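Local coordinates for protein Lpg2148(MvcA) (Legionella pneumophila subsp. pneumophila str. Philadelphia 1, PDB 6K11) that probably acts as a deamidase-type effector that removes ubiquitin from the host ubiquitin-conjugating enzyme UBE2N, thereby regulating its activity during Legionella infection, at residues 33-38 with 371-376; 89-94 with 328-333; 137-142 with 155-160. All blocks are in the same frame, centred on the assembly; numbering follows the deposited sequence.

Overall arrangement
The three contacts sit in three separate regions of an elongated chain. Contact 1 packs helix 28-39 near the start against the C-terminal helix 358-381, so it joins segments 333 residues apart in the chain. Contact 2 lies within that span and seats the end of helix 85-93 on strand 325-333 of the antiparallel sheet. Contact 3, inside the span of contact 2, belongs to the insertion domain and its own mixed sheet. Centre to centre, contacts 1 and 2 are about 33 Å apart, 1 and 3 about 42 Å, 2 and 3 about 43 Å. None touches another, consistent with a helical end region, a central sheet and an inserted domain that each have their own packing.

Contact 1: 33-38 with 371-376; sequences QMQAER and LAMTEH
Gln33 lays its side-chain amide over the imidazole of His376. The two planes are only 9° apart, and Gln33 CD stands 3.8 Å above the ring plane, over its centre, so this is a true amide-on-ring stack. Next to the amide, over the same face, Gln33 CG makes a CH-pi contact, 4.0 Å from the ring centroid. With chi1 at -159° the imidazole is carried away from its own backbone N and reaches helix 28-39, under Gln33. At the ring edge His376 NE2 donates to Glu37 OE2, a 2.7 Å bond with an angle of 150° at the hydrogen. The carboxylate uses its anti lone pair and is turned well out of the ring plane. One turn earlier on helix 358-381, a water accepts from Gln33 NE2 (2.9 Å) and donates to Ala372 O (3.0 Å), tying down the far end of the amide. Ala36 fills the middle of the interface, its CB 3.6 Å from Met373 O and 3.9 Å from His376 CB. The extended Met373 chain crosses Gln35 at about a right angle, and both residues also lie on Val60 of helix 49-64. Chemically, the histidine is fixed in rotation by a stack over one face and a bond at its edge; the nearby carboxylate could favour a protonated imidazole, in which case the bond would gain some ionic character.

Contact 2: 89-94 with 328-333; sequences EKFHFT and KFKITE
The last turn of helix 85-93 rests on strand 325-333 of the antiparallel sheet, with the Phe91 ring inserted between Lys330 and Thr332, two residues that face the helix from the same side of the strand. Thr332 CG2 covers one face of the ring, 3.7 Å from its centroid; Lys330 CD covers the opposite face at 3.8 Å. Both are CH-pi contacts, each somewhat offset toward the rim. Over the ring the lysine chain turns at CG-CD (chi3 124°) and rises away from the face, carrying its ammonium group to the carbonyls of Phe91, in the last turn, and of Thr94, in the loop that follows. Lys330 NZ donates to Phe91 O at 2.9 Å and to Thr94 O at 2.8 Å, approaching both with a C=O...N angle of 144° and a modest tilt from the carbonyl planes. Phe91 O also accepts from Thr94 N, so two donors grip it. A positive charge here would be expected to suit the partial negative charge of the helix C-terminus. Tyr96, just beyond the turn, adds a cation-pi partner for Lys330. Around this joint, Phe91 also packs on Cys79 and Leu83 of helix 71-83 and on Arg123 of the adjacent strand 120-129, while Ile331, whose side chain leaves from the other side of the strand, meets Val109 and Leu110 of helix 104-111.

Contact 3: 137-142 with 155-160; sequences KTKNEN and LLENKL
Lys137 and Leu155 form a parallel beta bridge in the mixed sheet of the MvcA insertion domain, at the point where strands 134-137 and 152-155 both run out into loops. The Lys137 side chain leads away from the bridge, and its NZ is taken up by backbone carbonyls including Ile186 O. One of the two bonds of this bridge is made by Thr138 N, which donates to Leu155 O over 3.0 Å, nearly straight at 168°; the other joins Leu155 to Val136. A CA-H...O contact from Leu156 CA to Thr138 O, at 3.4 Å, continues the approach. On the side chains, Thr138 CG2 lies alongside Leu156 CD1 at 3.6 Å, the two pointing the same way. Next comes Lys139: Asn142 N closes the short 3-10 turn on its carbonyl oxygen, while Thr138 OG1 binds the same oxygen from the opposite face. Lys139 NZ stops 4.2 Å from Glu157 OE2, beyond a salt bridge. At Asn140 the backbone N donates to Glu157 OE1 over 2.6 Å (147° at the hydrogen), meeting the syn lone pair. The glutamate gets there by a kink at CB-CG (chi2 104°), which folds its carboxylate back toward the start of the turn. Asn140 also reaches across with its side chain: ND2 makes a weak hydrogen bond of 2.9 Å to Asn158 OD1, the two amide planes standing almost perpendicular.

Contact 1: 33-38 with 371-376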
loop_
_atom_site.group_PDB
_atom_site.type_symbol
_atom_site.label_atom_id
_atom_site.label_comp_id
_atom_site.label_asym_id
_atom_site.label_seq_id
_atom_site.Cartn_x
_atom_site.Cartn_y
_atom_site.Cartn_z
ATOM N N GLN A 33 20.231 -12.913 4.315
ATOM C CA GLN A 33 20.182 -13.112 5.764
ATOM C C GLN A 33 18.887 -12.566 6.360
ATOM O O GLN A 33 18.307 -13.175 7.267
ATOM C CB GLN A 33 21.404 -12.459 6.434
ATOM C CG GLN A 33 22.700 -13.189 6.102
ATOM C CD GLN A 33 23.793 -12.971 7.160
ATOM O OE1 GLN A 33 23.705 -12.068 7.989
ATOM N NE2 GLN A 33 24.822 -13.807 7.124
ATOM N N MET A 34 18.412 -11.414 5.878
ATOM C CA MET A 34 17.191 -10.877 6.475
ATOM C C MET A 34 15.969 -11.716 6.092
ATOM O O MET A 34 15.032 -11.840 6.895
ATOM C CB MET A 34 17.001 -9.406 6.086
ATOM C CG MET A 34 18.036 -8.422 6.722
ATOM S SD MET A 34 18.383 -8.643 8.519
ATOM C CE MET A 34 16.842 -8.132 9.262
ATOM N N GLN A 35 15.973 -12.318 4.891
ATOM C CA GLN A 35 14.917 -13.263 4.513
ATOM C C GLN A 35 14.913 -14.480 5.438
ATOM O O GLN A 35 13.856 -14.911 5.912
ATOM C CB GLN A 35 15.092 -13.702 3.052
ATOM C CG GLN A 35 14.753 -12.604 2.019
ATOM C CD GLN A 35 15.236 -12.904 0.592
ATOM O OE1 GLN A 35 16.209 -13.643 0.371
ATOM N NE2 GLN A 35 14.538 -12.329 -0.390
ATOM N N ALA A 36 16.094 -15.052 5.701
ATOM C CA ALA A 36 16.194 -16.164 6.652
ATOM C C ALA A 36 15.608 -15.795 8.011
ATOM O O ALA A 36 14.779 -16.531 8.567
ATOM C CB ALA A 36 17.654 -16.598 6.796
ATOM N N GLU A 37 16.016 -14.645 8.560
ATOM C CA GLU A 37 15.569 -14.274 9.903
ATOM C C GLU A 37 14.063 -14.025 9.944
ATOM O O GLU A 37 13.411 -14.336 10.950
ATOM C CB GLU A 37 16.375 -13.063 10.401
ATOM C CG GLU A 37 17.868 -13.429 10.663
ATOM C CD GLU A 37 18.779 -12.238 10.963
ATOM O OE1 GLU A 37 18.281 -11.181 11.408
ATOM O OE2 GLU A 37 20.006 -12.371 10.747
ATOM N N ARG A 38 13.484 -13.530 8.846
ATOM C CA ARG A 38 12.032 -13.382 8.783
ATOM C C ARG A 38 11.327 -14.739 8.735
ATOM O O ARG A 38 10.180 -14.849 9.180
ATOM C CB ARG A 38 11.643 -12.526 7.574
ATOM C CG ARG A 38 10.156 -12.210 7.504
ATOM C CD ARG A 38 9.758 -11.400 6.264
ATOM N NE ARG A 38 10.815 -10.497 5.810
ATOM C CZ ARG A 38 11.356 -10.504 4.590
ATOM N NH1 ARG A 38 12.313 -9.635 4.287
ATOM N NH2 ARG A 38 10.947 -11.377 3.671
ATOM N N LEU A 371 21.667 -18.319 -1.651
ATOM C CA LEU A 371 22.742 -18.964 -0.907
ATOM C C LEU A 371 22.859 -18.391 0.503
ATOM O O LEU A 371 22.963 -19.137 1.484
ATOM C CB LEU A 371 24.051 -18.806 -1.672
ATOM C CG LEU A 371 25.249 -19.351 -0.905
ATOM C CD1 LEU A 371 25.150 -20.879 -0.832
ATOM C CD2 LEU A 371 26.554 -18.903 -1.535
ATOM N N ALA A 372 22.844 -17.061 0.625
ATOM C CA ALA A 372 22.957 -16.438 1.943
ATOM C C ALA A 372 21.784 -16.824 2.837
ATOM O O ALA A 372 21.960 -17.107 4.036
ATOM C CB ALA A 372 23.049 -14.918 1.802
ATOM N N MET A 373 20.576 -16.822 2.279
ATOM C CA MET A 373 19.403 -17.234 3.046
ATOM C C MET A 373 19.554 -18.669 3.541
ATOM O O MET A 373 19.302 -18.962 4.721
ATOM C CB MET A 373 18.136 -17.084 2.188
ATOM C CG MET A 373 16.837 -17.442 2.922
ATOM S SD MET A 373 15.314 -17.383 1.919
ATOM C CE MET A 373 14.144 -18.075 3.095
ATOM N N THR A 374 19.970 -19.578 2.655
ATOM C CA THR A 374 20.048 -20.993 3.016
ATOM C C THR A 374 21.118 -21.230 4.077
ATOM O O THR A 374 20.886 -21.926 5.073
ATOM C CB THR A 374 20.342 -21.835 1.775
ATOM O OG1 THR A 374 19.344 -21.580 0.772
ATOM C CG2 THR A 374 20.330 -23.312 2.128
ATOM N N GLU A 375 22.307 -20.654 3.879
ATOM C CA GLU A 375 23.380 -20.849 4.848
ATOM C C GLU A 375 23.026 -20.225 6.196
ATOM O O GLU A 375 23.299 -20.811 7.250
ATOM C CB GLU A 375 24.688 -20.292 4.281
ATOM C CG GLU A 375 25.123 -21.029 3.006
ATOM C CD GLU A 375 26.478 -20.589 2.454
ATOM O OE1 GLU A 375 27.108 -21.386 1.710
ATOM O OE2 GLU A 375 26.908 -19.447 2.746
ATOM N N HIS A 376 22.376 -19.056 6.185
ATOM C CA HIS A 376 22.001 -18.410 7.439
ATOM C C HIS A 376 20.946 -19.224 8.183
ATOM O O HIS A 376 21.007 -19.366 9.413
ATOM C CB HIS A 376 21.509 -16.984 7.163
ATOM C CG HIS A 376 21.568 -16.072 8.352
ATOM N ND1 HIS A 376 22.671 -15.990 9.180
ATOM C CD2 HIS A 376 20.655 -15.206 8.858
ATOM C CE1 HIS A 376 22.438 -15.107 10.135
ATOM N NE2 HIS A 376 21.224 -14.617 9.965
HETATM O O HOH W 1 24.482 -16.112 5.329
#

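Contact 2: 89-94 with 328-333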
loop_
_atom_site.group_PDB
_atom_site.type_symbol
_atom_site.label_atom_id
_atom_site.label_comp_id
_atom_site.label_asym_id
_atom_site.label_seq_id
_atom_site.Cartn_x
_atom_site.Cartn_y
_atom_site.Cartn_z
ATOM N N GLU A 89 13.695 10.785 4.868
ATOM C CA GLU A 89 13.138 10.582 6.203
ATOM C C GLU A 89 12.295 11.777 6.644
ATOM O O GLU A 89 11.241 11.604 7.268
ATOM C CB GLU A 89 14.261 10.310 7.208
ATOM C CG GLU A 89 13.765 9.753 8.523
ATOM C CD GLU A 89 14.774 9.901 9.646
ATOM O OE1 GLU A 89 15.627 10.819 9.583
ATOM O OE2 GLU A 89 14.708 9.096 10.598
ATOM N N LYS A 90 12.738 12.997 6.331
ATOM C CA LYS A 90 11.925 14.172 6.635
ATOM C C LYS A 90 10.631 14.172 5.825
ATOM O O LYS A 90 9.557 14.490 6.353
ATOM C CB LYS A 90 12.723 15.448 6.366
ATOM C CG LYS A 90 13.947 15.628 7.260
ATOM C CD LYS A 90 14.745 16.866 6.845
ATOM C CE LYS A 90 15.986 17.063 7.714
ATOM N NZ LYS A 90 16.789 18.230 7.256
ATOM N N PHE A 91 10.718 13.827 4.533
ATOM C CA PHE A 91 9.524 13.725 3.694
ATOM C C PHE A 91 8.525 12.742 4.289
ATOM O O PHE A 91 7.314 12.996 4.293
ATOM C CB PHE A 91 9.933 13.304 2.277
ATOM C CG PHE A 91 8.896 13.598 1.211
ATOM C CD1 PHE A 91 8.232 14.816 1.170
ATOM C CD2 PHE A 91 8.615 12.658 0.231
ATOM C CE1 PHE A 91 7.286 15.083 0.188
ATOM C CE2 PHE A 91 7.677 12.920 -0.766
ATOM C CZ PHE A 91 7.008 14.137 -0.783
ATOM N N HIS A 92 9.023 11.625 4.828
ATOM C CA HIS A 92 8.148 10.595 5.379
ATOM C C HIS A 92 7.343 11.108 6.566
ATOM O O HIS A 92 6.210 10.664 6.783
ATOM C CB HIS A 92 8.985 9.374 5.771
ATOM C CG HIS A 92 8.288 8.411 6.684
ATOM N ND1 HIS A 92 7.480 7.393 6.218
ATOM C CD2 HIS A 92 8.309 8.285 8.035
ATOM C CE1 HIS A 92 7.018 6.695 7.242
ATOM N NE2 HIS A 92 7.507 7.214 8.355
ATOM N N PHE A 93 7.895 12.040 7.342
ATOM C CA PHE A 93 7.167 12.573 8.486
ATOM C C PHE A 93 6.347 13.814 8.154
ATOM O O PHE A 93 5.603 14.287 9.019
ATOM C CB PHE A 93 8.134 12.876 9.638
ATOM C CG PHE A 93 8.627 11.641 10.338
ATOM C CD1 PHE A 93 7.749 10.838 11.048
ATOM C CD2 PHE A 93 9.956 11.268 10.264
ATOM C CE1 PHE A 93 8.190 9.692 11.677
ATOM C CE2 PHE A 93 10.406 10.118 10.893
ATOM C CZ PHE A 93 9.526 9.333 11.599
ATOM N N THR A 94 6.450 14.349 6.939
ATOM C CA THR A 94 5.568 15.438 6.546
ATOM C C THR A 94 4.146 14.908 6.441
ATOM O O THR A 94 3.926 13.768 6.028
ATOM C CB THR A 94 6.008 16.055 5.214
ATOM O OG1 THR A 94 7.356 16.532 5.322
ATOM C CG2 THR A 94 5.116 17.239 4.841
ATOM N N LYS A 328 -4.866 11.588 -0.912
ATOM C CA LYS A 328 -4.059 12.561 -0.189
ATOM C C LYS A 328 -2.668 12.577 -0.803
ATOM O O LYS A 328 -2.242 11.608 -1.437
ATOM C CB LYS A 328 -3.984 12.258 1.320
ATOM C CG LYS A 328 -3.635 10.832 1.669
ATOM C CD LYS A 328 -3.956 10.473 3.142
ATOM C CE LYS A 328 -3.231 9.180 3.526
ATOM N NZ LYS A 328 -3.727 8.498 4.744
ATOM N N PHE A 329 -1.963 13.691 -0.604
ATOM C CA PHE A 329 -0.708 13.924 -1.297
ATOM C C PHE A 329 0.208 14.775 -0.432
ATOM O O PHE A 329 -0.229 15.487 0.476
ATOM C CB PHE A 329 -0.929 14.625 -2.643
ATOM C CG PHE A 329 -1.358 16.055 -2.496
ATOM C CD1 PHE A 329 -0.418 17.079 -2.438
ATOM C CD2 PHE A 329 -2.701 16.377 -2.376
ATOM C CE1 PHE A 329 -0.806 18.398 -2.279
ATOM C CE2 PHE A 329 -3.102 17.698 -2.220
ATOM C CZ PHE A 329 -2.148 18.712 -2.165
ATOM N N LYS A 330 1.492 14.697 -0.750
ATOM C CA LYS A 330 2.501 15.571 -0.181
ATOM C C LYS A 330 3.540 15.813 -1.265
ATOM O O LYS A 330 3.749 14.966 -2.143
ATOM C CB LYS A 330 3.120 14.963 1.075
ATOM C CG LYS A 330 3.835 13.653 0.837
ATOM C CD LYS A 330 4.669 13.301 2.058
ATOM C CE LYS A 330 4.341 11.957 2.621
ATOM N NZ LYS A 330 4.679 11.853 4.073
ATOM N N ILE A 331 4.173 16.981 -1.222
ATOM C CA ILE A 331 4.983 17.427 -2.344
ATOM C C ILE A 331 6.275 18.050 -1.832
ATOM O O ILE A 331 6.314 18.659 -0.761
ATOM C CB ILE A 331 4.173 18.405 -3.235
ATOM C CG1 ILE A 331 4.981 18.824 -4.460
ATOM C CG2 ILE A 331 3.686 19.604 -2.418
ATOM C CD1 ILE A 331 4.180 19.581 -5.503
ATOM N N THR A 332 7.345 17.879 -2.607
ATOM C CA THR A 332 8.631 18.463 -2.267
ATOM C C THR A 332 9.394 18.770 -3.544
ATOM O O THR A 332 9.115 18.218 -4.616
ATOM C CB THR A 332 9.456 17.535 -1.362
ATOM O OG1 THR A 332 10.725 18.141 -1.099
ATOM C CG2 THR A 332 9.685 16.179 -2.051
ATOM N N GLU A 333 10.350 19.677 -3.430
ATOM C CA GLU A 333 11.250 19.885 -4.549
ATOM C C GLU A 333 12.379 18.867 -4.497
ATOM O O GLU A 333 12.683 18.292 -3.448
ATOM C CB GLU A 333 11.795 21.309 -4.566
ATOM C CG GLU A 333 10.698 22.330 -4.348
ATOM C CD GLU A 333 11.211 23.686 -3.943
ATOM O OE1 GLU A 333 10.792 24.189 -2.869
ATOM O OE2 GLU A 333 11.998 24.258 -4.721
#

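Contact 3: 137-142 with 155-160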
loop_
_atom_site.group_PDB
_atom_site.type_symbol
_atom_site.label_atom_id
_atom_site.label_comp_id
_atom_site.label_asym_id
_atom_site.label_seq_id
_atom_site.Cartn_x
_atom_site.Cartn_y
_atom_site.Cartn_z
ATOM N N LYS A 137 -20.949 -12.325 18.790
ATOM C CA LYS A 137 -21.257 -12.655 20.172
ATOM C C LYS A 137 -20.360 -13.809 20.607
ATOM O O LYS A 137 -20.334 -14.857 19.955
ATOM C CB LYS A 137 -22.730 -13.029 20.314
ATOM C CG LYS A 137 -23.161 -13.285 21.713
ATOM C CD LYS A 137 -24.646 -13.589 21.738
ATOM C CE LYS A 137 -24.984 -14.551 22.857
ATOM N NZ LYS A 137 -26.449 -14.808 22.902
ATOM N N THR A 138 -19.616 -13.611 21.690
ATOM C CA THR A 138 -18.692 -14.632 22.164
ATOM C C THR A 138 -18.610 -14.615 23.682
ATOM O O THR A 138 -18.605 -13.550 24.309
ATOM C CB THR A 138 -17.286 -14.450 21.575
ATOM O OG1 THR A 138 -16.380 -15.366 22.212
ATOM C CG2 THR A 138 -16.798 -13.015 21.770
ATOM N N LYS A 139 -18.549 -15.807 24.264
ATOM C CA LYS A 139 -18.307 -15.929 25.690
ATOM C C LYS A 139 -16.927 -15.383 26.034
ATOM O O LYS A 139 -15.989 -15.449 25.233
ATOM C CB LYS A 139 -18.414 -17.393 26.124
ATOM C CG LYS A 139 -19.848 -17.931 26.150
ATOM C CD LYS A 139 -19.939 -19.247 26.921
ATOM C CE LYS A 139 -21.391 -19.705 27.099
ATOM N NZ LYS A 139 -22.302 -18.624 27.592
ATOM N N ASN A 140 -16.816 -14.827 27.242
ATOM C CA ASN A 140 -15.535 -14.311 27.704
ATOM C C ASN A 140 -14.455 -15.385 27.665
ATOM O O ASN A 140 -13.303 -15.096 27.325
ATOM C CB ASN A 140 -15.685 -13.747 29.117
ATOM C CG ASN A 140 -14.603 -12.759 29.465
ATOM O OD1 ASN A 140 -13.421 -12.997 29.212
ATOM N ND2 ASN A 140 -14.999 -11.628 30.037
ATOM N N GLU A 141 -14.819 -16.634 27.969
ATOM C CA GLU A 141 -13.836 -17.713 28.034
ATOM C C GLU A 141 -13.107 -17.922 26.710
ATOM O O GLU A 141 -11.944 -18.345 26.710
ATOM C CB GLU A 141 -14.534 -18.998 28.473
ATOM C CG GLU A 141 -15.613 -18.739 29.522
ATOM C CD GLU A 141 -16.690 -19.809 29.536
ATOM O OE1 GLU A 141 -17.883 -19.455 29.712
ATOM O OE2 GLU A 141 -16.348 -20.999 29.382
ATOM N N ASN A 142 -13.755 -17.630 25.578
ATOM C CA ASN A 142 -13.200 -17.931 24.262
ATOM C C ASN A 142 -12.733 -16.695 23.502
ATOM O O ASN A 142 -12.509 -16.780 22.289
ATOM C CB ASN A 142 -14.227 -18.684 23.419
ATOM C CG ASN A 142 -14.782 -19.893 24.130
ATOM O OD1 ASN A 142 -15.998 -20.098 24.180
ATOM N ND2 ASN A 142 -13.894 -20.700 24.699
ATOM N N LEU A 155 -19.303 -8.722 21.250
ATOM C CA LEU A 155 -20.182 -8.614 22.412
ATOM C C LEU A 155 -19.920 -9.797 23.335
ATOM O O LEU A 155 -20.190 -10.949 22.979
ATOM C CB LEU A 155 -21.651 -8.558 21.996
ATOM C CG LEU A 155 -22.667 -8.678 23.143
ATOM C CD1 LEU A 155 -22.557 -7.471 24.101
ATOM C CD2 LEU A 155 -24.074 -8.791 22.570
ATOM N N LEU A 156 -19.401 -9.505 24.520
ATOM C CA LEU A 156 -19.153 -10.485 25.563
ATOM C C LEU A 156 -20.231 -10.354 26.630
ATOM O O LEU A 156 -21.046 -9.424 26.604
ATOM C CB LEU A 156 -17.765 -10.284 26.186
ATOM C CG LEU A 156 -16.488 -10.739 25.479
ATOM C CD1 LEU A 156 -16.406 -10.245 24.045
ATOM C CD2 LEU A 156 -15.281 -10.256 26.278
ATOM N N GLU A 157 -20.214 -11.292 27.589
ATOM C CA GLU A 157 -21.105 -11.178 28.744
ATOM C C GLU A 157 -20.946 -9.833 29.441
ATOM O O GLU A 157 -21.924 -9.268 29.941
ATOM C CB GLU A 157 -20.841 -12.302 29.756
ATOM C CG GLU A 157 -21.160 -13.697 29.269
ATOM C CD GLU A 157 -19.908 -14.465 28.913
ATOM O OE1 GLU A 157 -18.995 -13.850 28.315
ATOM O OE2 GLU A 157 -19.827 -15.670 29.237
ATOM N N ASN A 158 -19.717 -9.305 29.501
ATOM C CA ASN A 158 -19.458 -8.129 30.322
ATOM C C ASN A 158 -18.687 -7.024 29.610
ATOM O O ASN A 158 -18.264 -6.065 30.270
ATOM C CB ASN A 158 -18.710 -8.521 31.598
ATOM C CG ASN A 158 -17.548 -9.457 31.341
ATOM O OD1 ASN A 158 -17.023 -9.547 30.225
ATOM N ND2 ASN A 158 -17.137 -10.169 32.389
ATOM N N LYS A 159 -18.497 -7.118 28.298
ATOM C CA LYS A 159 -17.774 -6.091 27.559
ATOM C C LYS A 159 -18.375 -5.995 26.161
ATOM O O LYS A 159 -18.888 -6.979 25.625
ATOM C CB LYS A 159 -16.271 -6.403 27.485
ATOM C CG LYS A 159 -15.525 -6.395 28.832
ATOM C CD LYS A 159 -14.870 -5.034 29.103
ATOM C CE LYS A 159 -14.096 -4.995 30.433
ATOM N NZ LYS A 159 -13.783 -6.366 30.897
ATOM N N LEU A 160 -18.363 -4.787 25.607
ATOM C CA LEU A 160 -18.710 -4.524 24.212
ATOM C C LEU A 160 -17.495 -3.830 23.611
ATOM O O LEU A 160 -17.164 -2.709 24.012
ATOM C CB LEU A 160 -19.966 -3.655 24.095
ATOM C CG LEU A 160 -20.416 -3.274 22.680
ATOM C CD1 LEU A 160 -20.855 -4.527 21.902
ATOM C CD2 LEU A 160 -21.538 -2.264 22.727
#